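Local coordinates for protein toll (Drosophila melanogaster, PDB 4LXR) that serves as the cell-surface receptor for processed Spaetzle, starting the signalling that sets dorsal-ventral polarity in the embryo and switches on an antifungal peptide, at residues G84-P87 with I88-L92; E231-H235 with D236-H240; T352-D356 with S357-H361; C540-L543 with W544-L548. One frame throughout, in Å; residues are numbered along the deposited sequence.

In the fold
The four contacts follow one another along the extracellular part of the receptor, a leucine-rich-repeat solenoid. Contact 1 lies near the N-terminal end, where a loop leads into helix 88-94 between parallel strands 74-78 and 102-106. Contacts 2 and 3 are equivalent loops of LRR 4 and LRR 9, each joining one strand of the parallel series to the next, and their centres are about 34 Å apart. Contact 4 lies in the first C-terminal cap region, about 51 Å between centres from contact 3 and about 85 Å from contact 1. None touches another; each is local to its own coil or cap, spaced along the solenoid that forms the extracellular receptor.

Contact 1. Residues G84-P87 with I88-L92; sequences GHTP and IASIL
The peptide carbonyl of Pro87 is the flat group of this contact: Ser90 N stands above its plane, 63° out of it, and Ser90 N donates to Pro87 O at 3.0 Å. The bond is bent, 143° at the hydrogen, as is common when a chain folds back after three residues. The proline ring lies beside the emerging helix 88-94, with Pro87 CB 4.4 Å from Ala89 CB and Pro87 CD 4.2 Å from Ser90 OG. Next to it, Thr86 carries its OG1 beside the backbone N (chi1 -68°), which leaves CG2 on the carbonyl side, where Thr86 CG2 meets Ser90 CB at 3.7 Å. Proline suits its place because it has no N-H to satisfy and its ring restrains the backbone, and alanine is small enough to lie beside the proline. The serine hydroxyl is hydrogen-bonded to Arg121. Ile88 and Leu92 turn instead to strand 74-78, touching Met77 and Val75, so this face of the helix packs on that strand. The chemistry is therefore divided: one backbone bond turns the chain, apolar contacts flank the turn, and the serine hydroxyl links it to the loop after strand 102-106.

Contact 2. Residues E231-H235 with D236-H240; sequences EQLPH and DVFAH
Leu233, Pro234 and Phe238 belong to the Leu-Pro-x-x-x-Phe pattern common in leucine-rich repeats, here in LRR 4, where two overlapping type I turns, Pro234 to Val237 and Asp236 to Ala239, carry the chain between strands 222-224 and 246-248. The first turn is closed by Val237 N, which donates to Pro234 O at 3.2 Å; the donor stands above the carbonyl plane and the angle at hydrogen is 159°. On the inner side Leu233 and Phe238 cross at about a right angle, Leu233 CD1 lying 3.9 Å from Phe238 CZ in an oblique approach to the ring. Val237 holds CG1 between its own backbone N and carbonyl carbon (chi1 64°), and from that crowded position the methyl sits over the centre of the Phe238 ring. Pro234 CD adds a contact of 4.0 Å to Val237 CB. The leucine also touches Phe254 and the phenylalanine Leu249, so this apolar group is shared with the following repeat. Outside, Asp236 CB lies over a face of the His235 ring, 4.0 Å from its centroid and 24° off the normal, and the carboxylate is stacked on the imidazole. The polar ends stay apart: His235 NE2 and Asp236 OD2 are 4.2 Å from each other. A water bridges the backbone, 2.8 Å from His235 O and 2.8 Å from Phe238 N. Hydrocarbon thus fills the inner side while the water meets backbone O and N; were the imidazole protonated, the acid would probably add a mild attraction at the surface.

Contact 3. Residues T352-D356 with S357-H361; sequences THLPD and SLFAH
Leu358 has CG anti to its backbone N (chi1 176°), and CD2 prolongs the extended chain to reach Leu354, whose own CG lies beside its backbone N. The branches meet at methyls, Leu354 CD2 and Leu358 CD2 being 4.2 Å apart. The other methyl of the first leucine serves the ring: Leu354 CD1 is 4.2 Å from Phe359 CE2. Leu358 CD2 also lies above a face of that ring, displaced toward its rim, so a single methyl bridges leucine and phenylalanine. Pro355 CD approaches Leu358 CB at 4.2 Å.

The backbone closes two turns. Leu358 N donates to Pro355 O at 3.0 Å, nearly straight at 161°, closing a type I turn, and Ala360 N returns to Ser357 O at 3.1 Å in a second. A water links Asp356 O, at 2.7 Å, with Phe359 N, at 2.8 Å. Small polar Asp356 and Ser357 suit the exposed bend, and the aspartate has a hydrogen bond to Ser379. Large apolar side chains suit the inside, where Leu358 reaches Leu330 of LRR 8 and Phe359 reaches Ile382 of LRR 10. Such a Leu-Pro-x-x-x-Phe loop, with paired turns outside and a hydrophobic filling within, is characteristic of the connecting side of a leucine-rich repeat, here LRR 9.

Contact 4. Residues C540-L543 with W544-L548; sequences CTIL and WFIQL
Ile542 and Ile546 form the tight, buried side, with Ile542 CD1 only 3.7 Å from Ile546 CG1. Ile542 holds CG1 between its backbone N and carbonyl carbon (chi1 67°), which brings CD1 up to its partner. Two backbone bonds run alongside: Ile546 N to Ile542 O at 3.0 Å, nearly in line with the carbonyl, and Gln547 N to Leu543 O at 2.9 Å, in the carbonyl plane. Ile542 is the N-cap residue; as an aliphatic it offers no side-chain acceptor, but it fits the apolar surface near Leu536. This is the start of helix 543-549 in the first LRRCT cap, where Cys540 is joined to Cys591 by a disulfide. Another flank, at Trp544, is looser and partly exposed. There Leu543 CD2 rests over one face of the indole, a CH-pi contact 4.1 Å from the centroid of the five-membered ring, while Leu543 CD1 lies 3.9 Å from Gln547 CG. The indole also meets the His553 ring. An alanine in place of Leu543 lacks both methyls and would probably uncover that indole face and leave a gap beside Gln547 CG. On this flank a water spans Thr541 O and Trp544 N, 3.2 Å from each.

Contact 1. Residues G84-P87 with I88-L92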
loop_
_atom_site.group_PDB
_atom_site.type_symbol
_atom_site.label_atom_id
_atom_site.label_comp_id
_atom_site.label_asym_id
_atom_site.label_seq_id
_atom_site.Cartn_x
_atom_site.Cartn_y
_atom_site.Cartn_z
ATOM N N GLY A 84 25.789 -26.079 -38.636
ATOM C CA GLY A 84 26.930 -26.774 -39.220
ATOM C C GLY A 84 27.980 -25.862 -39.857
ATOM O O GLY A 84 28.374 -24.842 -39.291
ATOM N N HIS A 85 28.431 -26.234 -41.047
ATOM C CA HIS A 85 29.418 -25.450 -41.776
ATOM C C HIS A 85 28.745 -24.461 -42.720
ATOM O O HIS A 85 29.263 -24.158 -43.790
ATOM C CB HIS A 85 30.342 -26.390 -42.545
ATOM C CG HIS A 85 31.092 -27.334 -41.660
ATOM N ND1 HIS A 85 31.675 -26.931 -40.475
ATOM C CD2 HIS A 85 31.334 -28.660 -41.769
ATOM C CE1 HIS A 85 32.259 -27.968 -39.901
ATOM N NE2 HIS A 85 32.067 -29.029 -40.666
ATOM N N THR A 86 27.584 -23.970 -42.299
ATOM C CA THR A 86 26.773 -23.037 -43.061
ATOM C C THR A 86 26.652 -21.713 -42.284
ATOM O O THR A 86 26.458 -21.722 -41.079
ATOM C CB THR A 86 25.369 -23.646 -43.262
ATOM O OG1 THR A 86 25.467 -24.782 -44.130
ATOM C CG2 THR A 86 24.388 -22.630 -43.832
ATOM N N PRO A 87 26.783 -20.572 -42.971
ATOM C CA PRO A 87 26.600 -19.288 -42.273
ATOM C C PRO A 87 25.145 -19.094 -41.774
ATOM O O PRO A 87 24.204 -19.565 -42.421
ATOM C CB PRO A 87 26.941 -18.253 -43.344
ATOM C CG PRO A 87 27.949 -19.034 -44.314
ATOM C CD PRO A 87 27.375 -20.432 -44.324
ATOM N N ILE A 88 24.974 -18.412 -40.639
ATOM C CA ILE A 88 23.637 -18.102 -40.116
ATOM C C ILE A 88 22.947 -17.215 -41.141
ATOM O O ILE A 88 21.726 -17.273 -41.292
ATOM C CB ILE A 88 23.694 -17.448 -38.708
ATOM C CG1 ILE A 88 24.194 -18.465 -37.679
ATOM C CG2 ILE A 88 22.298 -16.916 -38.235
ATOM C CD1 ILE A 88 24.684 -17.849 -36.360
ATOM N N ALA A 89 23.743 -16.443 -41.890
ATOM C CA ALA A 89 23.194 -15.564 -42.930
ATOM C C ALA A 89 22.365 -16.345 -43.955
ATOM O O ALA A 89 21.418 -15.812 -44.524
ATOM C CB ALA A 89 24.311 -14.791 -43.636
ATOM N N SER A 90 22.726 -17.606 -44.190
ATOM C CA SER A 90 21.963 -18.451 -45.102
ATOM C C SER A 90 20.551 -18.782 -44.594
ATOM O O SER A 90 19.612 -18.866 -45.380
ATOM C CB SER A 90 22.742 -19.723 -45.425
ATOM O OG SER A 90 23.843 -19.416 -46.264
ATOM N N ILE A 91 20.395 -18.972 -43.290
ATOM C CA ILE A 91 19.048 -19.102 -42.727
ATOM C C ILE A 91 18.266 -17.801 -42.940
ATOM O O ILE A 91 17.120 -17.818 -43.406
ATOM C CB ILE A 91 19.076 -19.470 -41.228
ATOM C CG1 ILE A 91 19.566 -20.907 -41.056
ATOM C CG2 ILE A 91 17.692 -19.307 -40.610
ATOM C CD1 ILE A 91 20.266 -21.149 -39.741
ATOM N N LEU A 92 18.907 -16.674 -42.638
ATOM C CA LEU A 92 18.272 -15.367 -42.807
ATOM C C LEU A 92 17.934 -15.057 -44.280
ATOM O O LEU A 92 16.850 -14.512 -44.567
ATOM C CB LEU A 92 19.113 -14.252 -42.163
ATOM C CG LEU A 92 19.538 -14.458 -40.699
ATOM C CD1 LEU A 92 20.136 -13.198 -40.085
ATOM C CD2 LEU A 92 18.405 -14.977 -39.836
#

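Contact 2. Residues E231-H235 with D236-H240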
loop_
_atom_site.group_PDB
_atom_site.type_symbol
_atom_site.label_atom_id
_atom_site.label_comp_id
_atom_site.label_asym_id
_atom_site.label_seq_id
_atom_site.Cartn_x
_atom_site.Cartn_y
_atom_site.Cartn_z
ATOM N N GLU A 231 38.276 -9.018 -2.878
ATOM C CA GLU A 231 38.522 -8.780 -1.450
ATOM C C GLU A 231 39.255 -7.468 -1.200
ATOM O O GLU A 231 38.985 -6.777 -0.223
ATOM C CB GLU A 231 39.325 -9.934 -0.834
ATOM C CG GLU A 231 38.536 -11.202 -0.667
ATOM C CD GLU A 231 39.396 -12.375 -0.266
ATOM O OE1 GLU A 231 40.545 -12.156 0.167
ATOM O OE2 GLU A 231 38.923 -13.523 -0.395
ATOM N N GLN A 232 40.193 -7.151 -2.089
ATOM C CA GLN A 232 41.024 -5.958 -1.986
ATOM C C GLN A 232 41.250 -5.401 -3.387
ATOM O O GLN A 232 41.249 -6.147 -4.361
ATOM C CB GLN A 232 42.395 -6.289 -1.349
ATOM C CG GLN A 232 42.357 -6.470 0.152
ATOM C CD GLN A 232 43.744 -6.549 0.789
ATOM O OE1 GLN A 232 44.724 -6.925 0.139
ATOM N NE2 GLN A 232 43.828 -6.192 2.071
ATOM N N LEU A 233 41.447 -4.094 -3.482
ATOM C CA LEU A 233 41.881 -3.473 -4.729
ATOM C C LEU A 233 43.122 -2.651 -4.443
ATOM O O LEU A 233 43.181 -1.963 -3.422
ATOM C CB LEU A 233 40.779 -2.573 -5.310
ATOM C CG LEU A 233 39.665 -3.228 -6.128
ATOM C CD1 LEU A 233 38.679 -2.179 -6.565
ATOM C CD2 LEU A 233 40.202 -3.967 -7.341
ATOM N N PRO A 234 44.125 -2.720 -5.337
ATOM C CA PRO A 234 45.265 -1.809 -5.168
ATOM C C PRO A 234 44.789 -0.366 -5.351
ATOM O O PRO A 234 43.852 -0.136 -6.117
ATOM C CB PRO A 234 46.228 -2.210 -6.304
ATOM C CG PRO A 234 45.698 -3.512 -6.859
ATOM C CD PRO A 234 44.214 -3.509 -6.576
ATOM N N HIS A 235 45.425 0.581 -4.672
ATOM C CA HIS A 235 44.993 1.974 -4.691
ATOM C C HIS A 235 45.047 2.627 -6.078
ATOM O O HIS A 235 44.362 3.621 -6.334
ATOM C CB HIS A 235 45.841 2.787 -3.718
ATOM C CG HIS A 235 47.189 3.164 -4.257
ATOM N ND1 HIS A 235 47.393 4.283 -5.036
ATOM C CD2 HIS A 235 48.404 2.579 -4.116
ATOM C CE1 HIS A 235 48.674 4.369 -5.355
ATOM N NE2 HIS A 235 49.308 3.344 -4.813
ATOM N N ASP A 236 45.871 2.078 -6.962
ATOM C CA ASP A 236 46.029 2.652 -8.289
ATOM C C ASP A 236 45.392 1.813 -9.404
ATOM O O ASP A 236 45.713 2.010 -10.575
ATOM C CB ASP A 236 47.528 2.905 -8.589
ATOM C CG ASP A 236 48.373 1.632 -8.535
ATOM O OD1 ASP A 236 47.813 0.522 -8.408
ATOM O OD2 ASP A 236 49.615 1.739 -8.637
ATOM N N VAL A 237 44.490 0.892 -9.048
ATOM C CA VAL A 237 43.882 -0.000 -10.038
ATOM C C VAL A 237 43.194 0.734 -11.190
ATOM O O VAL A 237 43.149 0.228 -12.315
ATOM C CB VAL A 237 42.864 -0.995 -9.408
ATOM C CG1 VAL A 237 41.660 -0.262 -8.794
ATOM C CG2 VAL A 237 42.389 -2.019 -10.463
ATOM N N PHE A 238 42.665 1.926 -10.909
ATOM C CA PHE A 238 41.886 2.674 -11.898
ATOM C C PHE A 238 42.672 3.867 -12.464
ATOM O O PHE A 238 42.104 4.726 -13.137
ATOM C CB PHE A 238 40.575 3.189 -11.263
ATOM C CG PHE A 238 39.670 2.100 -10.714
ATOM C CD1 PHE A 238 39.315 1.008 -11.488
ATOM C CD2 PHE A 238 39.162 2.191 -9.424
ATOM C CE1 PHE A 238 38.459 0.019 -10.985
ATOM C CE2 PHE A 238 38.322 1.200 -8.902
ATOM C CZ PHE A 238 37.977 0.111 -9.683
ATOM N N ALA A 239 43.971 3.927 -12.186
ATOM C CA ALA A 239 44.789 5.072 -12.593
ATOM C C ALA A 239 44.681 5.450 -14.067
ATOM O O ALA A 239 44.751 6.625 -14.412
ATOM C CB ALA A 239 46.239 4.856 -12.221
ATOM N N HIS A 240 44.527 4.461 -14.939
ATOM C CA HIS A 240 44.494 4.751 -16.371
ATOM C C HIS A 240 43.103 5.137 -16.882
ATOM O O HIS A 240 42.968 5.647 -17.988
ATOM C CB HIS A 240 45.035 3.560 -17.166
ATOM C CG HIS A 240 46.515 3.391 -17.052
ATOM N ND1 HIS A 240 47.119 2.156 -16.964
ATOM C CD2 HIS A 240 47.514 4.302 -17.022
ATOM C CE1 HIS A 240 48.429 2.314 -16.881
ATOM N NE2 HIS A 240 48.693 3.608 -16.912
HETATM O O HOH W 1 42.708 3.556 -8.615
#

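Contact 3. Residues T352-D356 with S357-H361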
loop_
_atom_site.group_PDB
_atom_site.type_symbol
_atom_site.label_atom_id
_atom_site.label_comp_id
_atom_site.label_asym_id
_atom_site.label_seq_id
_atom_site.Cartn_x
_atom_site.Cartn_y
_atom_site.Cartn_z
ATOM N N THR A 352 21.227 7.150 16.626
ATOM C CA THR A 352 20.661 7.609 17.889
ATOM C C THR A 352 20.584 9.132 17.933
ATOM O O THR A 352 19.742 9.688 18.626
ATOM C CB THR A 352 21.463 7.130 19.099
ATOM O OG1 THR A 352 22.841 7.468 18.909
ATOM C CG2 THR A 352 21.295 5.614 19.302
ATOM N N HIS A 353 21.447 9.798 17.175
ATOM C CA HIS A 353 21.420 11.255 17.108
ATOM C C HIS A 353 22.159 11.805 15.886
ATOM O O HIS A 353 23.090 11.190 15.371
ATOM C CB HIS A 353 22.009 11.862 18.381
ATOM C CG HIS A 353 23.429 11.467 18.632
ATOM N ND1 HIS A 353 24.496 12.146 18.084
ATOM C CD2 HIS A 353 23.958 10.457 19.363
ATOM C CE1 HIS A 353 25.623 11.574 18.473
ATOM N NE2 HIS A 353 25.324 10.549 19.251
ATOM N N LEU A 354 21.708 12.969 15.429
ATOM C CA LEU A 354 22.323 13.695 14.332
ATOM C C LEU A 354 22.761 15.040 14.888
ATOM O O LEU A 354 22.023 15.656 15.653
ATOM C CB LEU A 354 21.313 13.918 13.213
ATOM C CG LEU A 354 20.645 12.671 12.643
ATOM C CD1 LEU A 354 19.534 13.061 11.704
ATOM C CD2 LEU A 354 21.678 11.802 11.928
ATOM N N PRO A 355 23.971 15.492 14.529
ATOM C CA PRO A 355 24.415 16.790 15.036
ATOM C C PRO A 355 23.533 17.888 14.482
ATOM O O PRO A 355 23.143 17.818 13.320
ATOM C CB PRO A 355 25.836 16.922 14.471
ATOM C CG PRO A 355 26.270 15.513 14.243
ATOM C CD PRO A 355 25.021 14.827 13.742
ATOM N N ASP A 356 23.240 18.881 15.314
ATOM C CA ASP A 356 22.384 20.006 14.962
ATOM C C ASP A 356 22.830 20.740 13.705
ATOM O O ASP A 356 22.000 21.309 12.988
ATOM C CB ASP A 356 22.294 20.989 16.141
ATOM C CG ASP A 356 21.214 20.598 17.152
ATOM O OD1 ASP A 356 20.398 19.698 16.852
ATOM O OD2 ASP A 356 21.163 21.205 18.236
ATOM N N SER A 357 24.135 20.727 13.435
ATOM C CA SER A 357 24.691 21.477 12.315
ATOM C C SER A 357 24.841 20.630 11.035
ATOM O O SER A 357 25.330 21.109 10.013
ATOM C CB SER A 357 26.039 22.097 12.716
ATOM O OG SER A 357 27.089 21.130 12.745
ATOM N N LEU A 358 24.406 19.376 11.084
ATOM C CA LEU A 358 24.659 18.458 9.967
ATOM C C LEU A 358 24.062 18.958 8.646
ATOM O O LEU A 358 24.688 18.843 7.584
ATOM C CB LEU A 358 24.151 17.044 10.300
ATOM C CG LEU A 358 24.269 15.989 9.187
ATOM C CD1 LEU A 358 25.733 15.665 8.861
ATOM C CD2 LEU A 358 23.503 14.720 9.547
ATOM N N PHE A 359 22.865 19.538 8.724
ATOM C CA PHE A 359 22.144 20.008 7.541
ATOM C C PHE A 359 22.212 21.521 7.424
ATOM O O PHE A 359 21.312 22.145 6.862
ATOM C CB PHE A 359 20.665 19.562 7.576
ATOM C CG PHE A 359 20.483 18.067 7.655
ATOM C CD1 PHE A 359 21.063 17.235 6.700
ATOM C CD2 PHE A 359 19.748 17.494 8.682
ATOM C CE1 PHE A 359 20.910 15.848 6.771
ATOM C CE2 PHE A 359 19.595 16.103 8.778
ATOM C CZ PHE A 359 20.172 15.276 7.817
ATOM N N ALA A 360 23.271 22.118 7.953
ATOM C CA ALA A 360 23.377 23.571 7.922
ATOM C C ALA A 360 23.598 24.126 6.513
ATOM O O ALA A 360 23.181 25.246 6.221
ATOM C CB ALA A 360 24.468 24.062 8.876
ATOM N N HIS A 361 24.240 23.348 5.642
ATOM C CA HIS A 361 24.575 23.838 4.301
ATOM C C HIS A 361 23.798 23.155 3.174
ATOM O O HIS A 361 23.881 23.580 2.027
ATOM C CB HIS A 361 26.093 23.745 4.030
ATOM C CG HIS A 361 26.931 24.549 4.980
ATOM N ND1 HIS A 361 27.165 24.157 6.282
ATOM C CD2 HIS A 361 27.580 25.725 4.821
ATOM C CE1 HIS A 361 27.921 25.058 6.884
ATOM N NE2 HIS A 361 28.184 26.022 6.021
HETATM O O HOH W 2 21.250 20.982 10.458
#

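Contact 4. Residues C540-L543 with W544-L548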
loop_
_atom_site.group_PDB
_atom_site.type_symbol
_atom_site.label_atom_id
_atom_site.label_comp_id
_atom_site.label_asym_id
_atom_site.label_seq_id
_atom_site.Cartn_x
_atom_site.Cartn_y
_atom_site.Cartn_z
ATOM N N CYS A 540 -26.745 5.897 26.285
ATOM C CA CYS A 540 -27.595 7.034 25.939
ATOM C C CYS A 540 -26.818 8.263 25.440
ATOM O O CYS A 540 -27.405 9.188 24.865
ATOM C CB CYS A 540 -28.481 7.412 27.128
ATOM S SG CYS A 540 -27.572 7.960 28.586
ATOM N N THR A 541 -25.496 8.260 25.636
ATOM C CA THR A 541 -24.678 9.445 25.348
ATOM C C THR A 541 -24.278 9.595 23.876
ATOM O O THR A 541 -23.753 10.638 23.480
ATOM C CB THR A 541 -23.406 9.521 26.247
ATOM O OG1 THR A 541 -22.504 8.463 25.904
ATOM C CG2 THR A 541 -23.777 9.401 27.717
ATOM N N ILE A 542 -24.527 8.568 23.068
ATOM C CA ILE A 542 -24.152 8.626 21.659
ATOM C C ILE A 542 -25.368 8.703 20.758
ATOM O O ILE A 542 -25.276 8.413 19.557
ATOM C CB ILE A 542 -23.258 7.429 21.224
ATOM C CG1 ILE A 542 -24.035 6.116 21.271
ATOM C CG2 ILE A 542 -22.005 7.349 22.087
ATOM C CD1 ILE A 542 -23.380 5.000 20.497
ATOM N N LEU A 543 -26.497 9.113 21.342
ATOM C CA LEU A 543 -27.788 9.127 20.652
ATOM C C LEU A 543 -27.750 9.875 19.325
ATOM O O LEU A 543 -28.112 9.328 18.289
ATOM C CB LEU A 543 -28.885 9.725 21.544
ATOM C CG LEU A 543 -30.186 10.083 20.812
ATOM C CD1 LEU A 543 -30.860 8.843 20.238
ATOM C CD2 LEU A 543 -31.138 10.852 21.722
ATOM N N TRP A 544 -27.298 11.124 19.357
ATOM C CA TRP A 544 -27.382 11.963 18.167
ATOM C C TRP A 544 -26.379 11.564 17.102
ATOM O O TRP A 544 -26.651 11.721 15.914
ATOM C CB TRP A 544 -27.320 13.449 18.530
ATOM C CG TRP A 544 -28.556 13.846 19.279
ATOM C CD1 TRP A 544 -28.653 14.177 20.601
ATOM C CD2 TRP A 544 -29.893 13.886 18.754
ATOM N NE1 TRP A 544 -29.968 14.444 20.925
ATOM C CE2 TRP A 544 -30.747 14.273 19.811
ATOM C CE3 TRP A 544 -30.447 13.649 17.491
ATOM C CZ2 TRP A 544 -32.133 14.426 19.642
ATOM C CZ3 TRP A 544 -31.825 13.804 17.322
ATOM C CH2 TRP A 544 -32.649 14.188 18.395
ATOM N N PHE A 545 -25.240 11.024 17.531
ATOM C CA PHE A 545 -24.304 10.392 16.615
ATOM C C PHE A 545 -24.972 9.240 15.872
ATOM O O PHE A 545 -24.884 9.144 14.649
ATOM C CB PHE A 545 -23.067 9.865 17.353
ATOM C CG PHE A 545 -22.194 8.985 16.504
ATOM C CD1 PHE A 545 -21.431 9.528 15.470
ATOM C CD2 PHE A 545 -22.134 7.613 16.724
ATOM C CE1 PHE A 545 -20.613 8.718 14.678
ATOM C CE2 PHE A 545 -21.315 6.796 15.935
ATOM C CZ PHE A 545 -20.557 7.355 14.910
ATOM N N ILE A 546 -25.627 8.357 16.615
ATOM C CA ILE A 546 -26.360 7.260 15.992
ATOM C C ILE A 546 -27.427 7.774 15.019
ATOM O O ILE A 546 -27.561 7.255 13.909
ATOM C CB ILE A 546 -26.997 6.332 17.042
ATOM C CG1 ILE A 546 -25.901 5.630 17.838
ATOM C CG2 ILE A 546 -27.886 5.302 16.371
ATOM C CD1 ILE A 546 -24.944 4.869 16.973
ATOM N N GLN A 547 -28.165 8.807 15.418
ATOM C CA GLN A 547 -29.164 9.394 14.521
ATOM C C GLN A 547 -28.489 10.011 13.289
ATOM O O GLN A 547 -29.024 9.939 12.185
ATOM C CB GLN A 547 -30.032 10.440 15.241
ATOM C CG GLN A 547 -30.796 9.946 16.475
ATOM C CD GLN A 547 -31.962 9.032 16.142
ATOM O OE1 GLN A 547 -31.797 8.018 15.464
ATOM N NE2 GLN A 547 -33.154 9.385 16.631
ATOM N N LEU A 548 -27.315 10.610 13.489
ATOM C CA LEU A 548 -26.523 11.175 12.394
ATOM C C LEU A 548 -26.120 10.080 11.419
ATOM O O LEU A 548 -26.265 10.228 10.206
ATOM C CB LEU A 548 -25.272 11.885 12.937
ATOM C CG LEU A 548 -24.307 12.653 12.020
ATOM C CD1 LEU A 548 -23.267 11.756 11.358
ATOM C CD2 LEU A 548 -25.079 13.416 10.966
HETATM O O HOH W 3 -25.931 12.316 21.941
#